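Local coordinates for protein exoglucanase A (Cellulomonas fimi, PDB 7CBD) that hydrolyses beta-1,4-glucosidic bonds of cellulose with inversion of anomeric configuration, this chain being the family 6 catalytic domain of a longer cellobiohydrolase, at residues 2-10 with 184-192. Sequence-based numbering, arbitrary orientation.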
ATOM      1  N   ALA A   2       5.635  27.267   5.241  1.00 29.48           N
ATOM      2  CA  ALA A   2       5.148  28.641   5.131  1.00 28.67           C
ATOM      3  C   ALA A   2       3.901  28.810   4.247  1.00 26.60           C
ATOM      4  O   ALA A   2       3.016  29.588   4.595  1.00 26.95           O
ATOM      5  CB  ALA A   2       6.272  29.599   4.707  1.00 29.72           C
ATOM      6  N   PRO A   3       3.820  28.108   3.109  1.00 23.92           N
ATOM      7  CA  PRO A   3       2.530  28.020   2.415  1.00 21.96           C
ATOM      8  C   PRO A   3       1.469  27.428   3.329  1.00 18.99           C
ATOM      9  O   PRO A   3       1.764  26.644   4.236  1.00 18.35           O
ATOM     10  CB  PRO A   3       2.825  27.088   1.236  1.00 22.94           C
ATOM     11  CG  PRO A   3       4.259  27.332   0.937  1.00 24.15           C
ATOM     12  CD  PRO A   3       4.919  27.590   2.267  1.00 24.41           C
ATOM     13  N   VAL A   4       0.215  27.818   3.092  1.00 17.63           N
ATOM     14  CA  VAL A   4      -0.864  27.303   3.926  1.00 16.49           C
ATOM     15  C   VAL A   4      -1.040  25.804   3.697  1.00 13.10           C
ATOM     16  O   VAL A   4      -0.775  25.268   2.611  1.00 12.79           O
ATOM     17  CB  VAL A   4      -2.189  28.070   3.751  1.00 19.34           C
ATOM     18  CG1 VAL A   4      -1.967  29.574   3.876  1.00 20.33           C
ATOM     19  CG2 VAL A   4      -2.842  27.710   2.436  1.00 20.25           C
ATOM     20  N   HIS A   5      -1.471  25.119   4.746  1.00 10.43           N
ATOM     21  CA  HIS A   5      -1.677  23.679   4.714  1.00  9.30           C
ATOM     22  C   HIS A   5      -3.024  23.398   4.056  1.00  9.27           C
ATOM     23  O   HIS A   5      -4.053  23.896   4.519  1.00 11.86           O
ATOM     24  CB  HIS A   5      -1.658  23.187   6.158  1.00  9.54           C
ATOM     25  CG  HIS A   5      -1.668  21.701   6.300  1.00  7.09           C
ATOM     26  ND1 HIS A   5      -0.528  20.935   6.184  1.00  7.95           N
ATOM     27  CD2 HIS A   5      -2.675  20.841   6.582  1.00  7.83           C
ATOM     28  CE1 HIS A   5      -0.836  19.664   6.374  1.00  7.50           C
ATOM     29  NE2 HIS A   5      -2.130  19.579   6.623  1.00  6.98           N
ATOM     30  N   VAL A   6      -3.031  22.613   2.981  1.00  7.92           N
ATOM     31  CA  VAL A   6      -4.227  22.459   2.161  1.00  8.09           C
ATOM     32  C   VAL A   6      -5.018  21.216   2.548  1.00  7.29           C
ATOM     33  O   VAL A   6      -4.531  20.310   3.230  1.00  8.06           O
ATOM     34  CB  VAL A   6      -3.936  22.480   0.642  1.00  7.87           C
ATOM     35  CG1 VAL A   6      -3.288  23.797   0.235  1.00 10.28           C
ATOM     36  CG2 VAL A   6      -3.080  21.281   0.229  1.00  9.13           C
ATOM     37  N   ASP A   7      -6.269  21.176   2.086  1.00  6.59           N
ATOM     38  CA  ASP A   7      -7.142  20.039   2.351  1.00  6.85           C
ATOM     39  C   ASP A   7      -6.684  18.784   1.614  1.00  6.47           C
ATOM     40  O   ASP A   7      -6.774  17.673   2.146  1.00  6.66           O
ATOM     41  CB  ASP A   7      -8.566  20.389   1.930  1.00  8.32           C
ATOM     42  CG  ASP A   7      -9.464  19.182   1.924  1.00  9.23           C
ATOM     43  OD1 ASP A   7      -9.737  18.650   3.021  1.00  9.26           O
ATOM     44  OD2 ASP A   7      -9.856  18.732   0.825  1.00 11.41           O
ATOM     45  N   ASN A   8      -6.215  18.933   0.378  1.00  6.76           N
ATOM     46  CA  ASN A   8      -5.807  17.802  -0.449  1.00  6.37           C
ATOM     47  C   ASN A   8      -4.520  18.190  -1.161  1.00  6.88           C
ATOM     48  O   ASN A   8      -4.559  18.936  -2.154  1.00  7.08           O
ATOM     49  CB  ASN A   8      -6.889  17.435  -1.460  1.00  6.67           C
ATOM     50  CG  ASN A   8      -6.463  16.286  -2.357  1.00  6.38           C
ATOM     51  OD1 ASN A   8      -5.398  15.698  -2.160  1.00  6.51           O
ATOM     52  ND2 ASN A   8      -7.277  15.969  -3.351  1.00  8.01           N
ATOM     53  N   PRO A   9      -3.365  17.699  -0.695  1.00  6.43           N
ATOM     54  CA  PRO A   9      -2.098  18.092  -1.325  1.00  6.11           C
ATOM     55  C   PRO A   9      -1.968  17.614  -2.761  1.00  6.28           C
ATOM     56  O   PRO A   9      -1.159  18.176  -3.514  1.00  7.01           O
ATOM     57  CB  PRO A   9      -1.039  17.459  -0.411  1.00  7.26           C
ATOM     58  CG  PRO A   9      -1.736  16.243   0.145  1.00  6.63           C
ATOM     59  CD  PRO A   9      -3.166  16.686   0.356  1.00  6.89           C
ATOM     60  N   TYR A  10      -2.764  16.621  -3.176  1.00  5.67           N
ATOM     61  CA  TYR A  10      -2.699  16.094  -4.535  1.00  6.22           C
ATOM     62  C   TYR A  10      -3.458  16.937  -5.552  1.00  7.03           C
ATOM     63  O   TYR A  10      -3.192  16.806  -6.748  1.00  7.55           O
ATOM     64  CB  TYR A  10      -3.234  14.662  -4.576  1.00  6.68           C
ATOM     65  CG  TYR A  10      -2.433  13.672  -3.757  1.00  6.44           C
ATOM     66  CD1 TYR A  10      -1.389  12.956  -4.324  1.00  6.36           C
ATOM     67  CD2 TYR A  10      -2.737  13.438  -2.420  1.00  6.69           C
ATOM     68  CE1 TYR A  10      -0.655  12.040  -3.578  1.00  6.43           C
ATOM     69  CE2 TYR A  10      -2.014  12.527  -1.663  1.00  6.46           C
ATOM     70  CZ  TYR A  10      -0.980  11.828  -2.250  1.00  6.29           C
ATOM     71  OH  TYR A  10      -0.274  10.930  -1.486  1.00  6.36           O
ATOM     72  N   ILE A 184       5.279  20.013  10.798  1.00  7.73           N
ATOM     73  CA  ILE A 184       5.911  20.498   9.576  1.00  7.98           C
ATOM     74  C   ILE A 184       4.792  20.835   8.594  1.00  8.11           C
ATOM     75  O   ILE A 184       4.054  19.927   8.183  1.00  8.25           O
ATOM     76  CB  ILE A 184       6.872  19.447   9.003  1.00  8.07           C
ATOM     77  CG1 ILE A 184       7.794  18.937  10.121  1.00  9.40           C
ATOM     78  CG2 ILE A 184       7.662  20.012   7.814  1.00  8.08           C
ATOM     79  CD1 ILE A 184       8.704  17.805   9.725  1.00  9.74           C
ATOM     80  N   PRO A 185       4.606  22.104   8.216  1.00  9.15           N
ATOM     81  CA  PRO A 185       3.354  22.492   7.542  1.00  9.91           C
ATOM     82  C   PRO A 185       3.160  21.891   6.165  1.00  9.05           C
ATOM     83  O   PRO A 185       2.013  21.824   5.703  1.00  9.71           O
ATOM     84  CB  PRO A 185       3.444  24.022   7.471  1.00 12.16           C
ATOM     85  CG  PRO A 185       4.902  24.306   7.573  1.00 13.59           C
ATOM     86  CD  PRO A 185       5.449  23.275   8.511  1.00 11.46           C
ATOM     87  N   ASN A 186       4.225  21.487   5.478  1.00  8.19           N
ATOM     88  CA  ASN A 186       4.097  20.887   4.160  1.00  7.45           C
ATOM     89  C   ASN A 186       4.086  19.366   4.201  1.00  6.99           C
ATOM     90  O   ASN A 186       4.215  18.729   3.149  1.00  7.02           O
ATOM     91  CB  ASN A 186       5.177  21.413   3.203  1.00  8.50           C
ATOM     92  CG  ASN A 186       6.584  21.232   3.747  1.00  9.91           C
ATOM     93  OD1 ASN A 186       6.808  21.242   4.963  1.00 12.41           O
ATOM     94  ND2 ASN A 186       7.543  21.075   2.846  1.00 10.29           N
ATOM     95  N   VAL A 187       3.941  18.768   5.383  1.00  6.79           N
ATOM     96  CA  VAL A 187       3.784  17.325   5.523  1.00  6.27           C
ATOM     97  C   VAL A 187       2.316  17.022   5.783  1.00  6.07           C
ATOM     98  O   VAL A 187       1.669  17.692   6.602  1.00  7.24           O
ATOM     99  CB  VAL A 187       4.679  16.757   6.640  1.00  7.07           C
ATOM    100  CG1 VAL A 187       4.439  15.256   6.813  1.00  8.23           C
ATOM    101  CG2 VAL A 187       6.141  17.014   6.326  1.00  7.56           C
ATOM    102  N   TYR A 188       1.798  16.012   5.077  1.00  5.71           N
ATOM    103  CA  TYR A 188       0.401  15.594   5.120  1.00  5.88           C
ATOM    104  C   TYR A 188       0.394  14.132   5.535  1.00  5.74           C
ATOM    105  O   TYR A 188       0.985  13.292   4.852  1.00  5.97           O
ATOM    106  CB  TYR A 188      -0.234  15.771   3.731  1.00  5.91           C
ATOM    107  CG  TYR A 188      -0.278  17.238   3.342  1.00  6.12           C
ATOM    108  CD1 TYR A 188      -1.439  17.979   3.519  1.00  6.71           C
ATOM    109  CD2 TYR A 188       0.855  17.898   2.857  1.00  6.38           C
ATOM    110  CE1 TYR A 188      -1.482  19.335   3.216  1.00  7.25           C
ATOM    111  CE2 TYR A 188       0.827  19.260   2.547  1.00  6.63           C
ATOM    112  CZ  TYR A 188      -0.350  19.973   2.735  1.00  7.53           C
ATOM    113  OH  TYR A 188      -0.408  21.324   2.449  1.00  9.12           O
ATOM    114  N   ASN A 189      -0.241  13.831   6.664  1.00  4.93           N
ATOM    115  CA  ASN A 189      -0.165  12.510   7.275  1.00  4.74           C
ATOM    116  C   ASN A 189      -1.373  11.682   6.871  1.00  4.88           C
ATOM    117  O   ASN A 189      -2.515  12.047   7.183  1.00  5.81           O
ATOM    118  CB  ASN A 189      -0.124  12.634   8.794  1.00  5.25           C
ATOM    119  CG  ASN A 189       1.157  13.243   9.285  1.00  5.57           C
ATOM    120  OD1 ASN A 189       2.210  13.075   8.678  1.00  7.54           O
ATOM    121  ND2 ASN A 189       1.078  13.969  10.389  1.00  7.07           N
ATOM    122  N   TYR A 190      -1.115  10.555   6.208  1.00  5.19           N
ATOM    123  CA  TYR A 190      -2.151   9.610   5.808  1.00  5.15           C
ATOM    124  C   TYR A 190      -1.956   8.332   6.613  1.00  5.42           C
ATOM    125  O   TYR A 190      -0.986   7.597   6.400  1.00  5.88           O
ATOM    126  CB  TYR A 190      -2.089   9.343   4.307  1.00  5.89           C
ATOM    127  CG  TYR A 190      -2.631  10.497   3.488  1.00  5.44           C
ATOM    128  CD1 TYR A 190      -3.966  10.530   3.104  1.00  5.25           C
ATOM    129  CD2 TYR A 190      -1.812  11.564   3.109  1.00  5.71           C
ATOM    130  CE1 TYR A 190      -4.481  11.594   2.359  1.00  5.73           C
ATOM    131  CE2 TYR A 190      -2.315  12.635   2.368  1.00  5.81           C
ATOM    132  CZ  TYR A 190      -3.650  12.635   1.995  1.00  6.15           C
ATOM    133  OH  TYR A 190      -4.154  13.683   1.256  1.00  7.08           O
ATOM    134  N   ILE A 191      -2.869   8.086   7.549  1.00  5.24           N
ATOM    135  CA  ILE A 191      -2.796   6.909   8.406  1.00  5.54           C
ATOM    136  C   ILE A 191      -3.225   5.680   7.608  1.00  4.67           C
ATOM    137  O   ILE A 191      -4.238   5.698   6.902  1.00  5.65           O
ATOM    138  CB  ILE A 191      -3.670   7.115   9.656  1.00  6.40           C
ATOM    139  CG1 ILE A 191      -2.964   8.043  10.657  1.00  7.30           C
ATOM    140  CG2 ILE A 191      -4.058   5.777  10.292  1.00  7.09           C
ATOM    141  CD1 ILE A 191      -1.910   7.351  11.509  1.00  8.52           C
ATOM    142  N   ASP A 192      -2.462   4.598   7.724  1.00  4.86           N
ATOM    143  CA  ASP A 192      -2.814   3.371   7.029  1.00  4.89           C
ATOM    144  C   ASP A 192      -4.064   2.746   7.647  1.00  5.57           C
ATOM    145  O   ASP A 192      -4.198   2.672   8.872  1.00  5.28           O
ATOM    146  CB  ASP A 192      -1.664   2.378   7.132  1.00  5.80           C
ATOM    147  CG  ASP A 192      -1.947   1.115   6.383  1.00  5.67           C
ATOM    148  OD1 ASP A 192      -1.643   1.101   5.180  1.00  6.72           O
ATOM    149  OD2 ASP A 192      -2.504   0.162   6.983  1.00  6.11           O
TER
HETATM  150  O   HOH W   1      -4.748  15.898   3.149  1.00  8.24           O
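The ring of Y188 is sandwiched between H5 and P9 of the N-terminal segment 2-10. On one face the H5 imidazole lies in an offset stack, ring centroids 4.1 Å apart and planes only 9° from parallel; over the centre of the opposite face sits P9 CB, 3.7 Å from the Y188 ring centroid, in a CH-pi contact. The phenol oxygen accepts one bond across the contact: V6 N donates to Y188 OH at 3.0 Å, almost straight (171°), and V6 CG2 lies alongside. An alanine in place of Y188 would probably leave V6 N without its acceptor and open a gap between H5 and P9. With CG anti to the backbone N (chi1 -172°), the H5 ring is brought to the turn 184-187, where H5 ND1 donates to P185 O at 2.7 Å with the acceptor in the ring plane. H5 NE2 bonds D227 OD1; with both nitrogens engaged the imidazole is probably kept from turning about its chi2 bond. Further along, P9 CD comes within 3.3 Å of Y190 OH, and Y10 CE2 packs 4.0 Å from Y190 CZ. The Y190 hydroxyl bonds D359 and accepts from a water that also donates to D7 O. N8 OD1 closes an Asx turn by accepting from Y10 N, while Y10 OH bonds N90. Y188 and Y190 thus project from strand 187-192 toward the N-terminal segment, Y190 also touching L293 of strand 291-295; N189 points away, and N189 and I191 pack on helix 161-182. The segment packs against the first half of strand 187-192, which pairs in parallel with strands 141-146 and 228-231 in the distorted beta/alpha barrel of family 6.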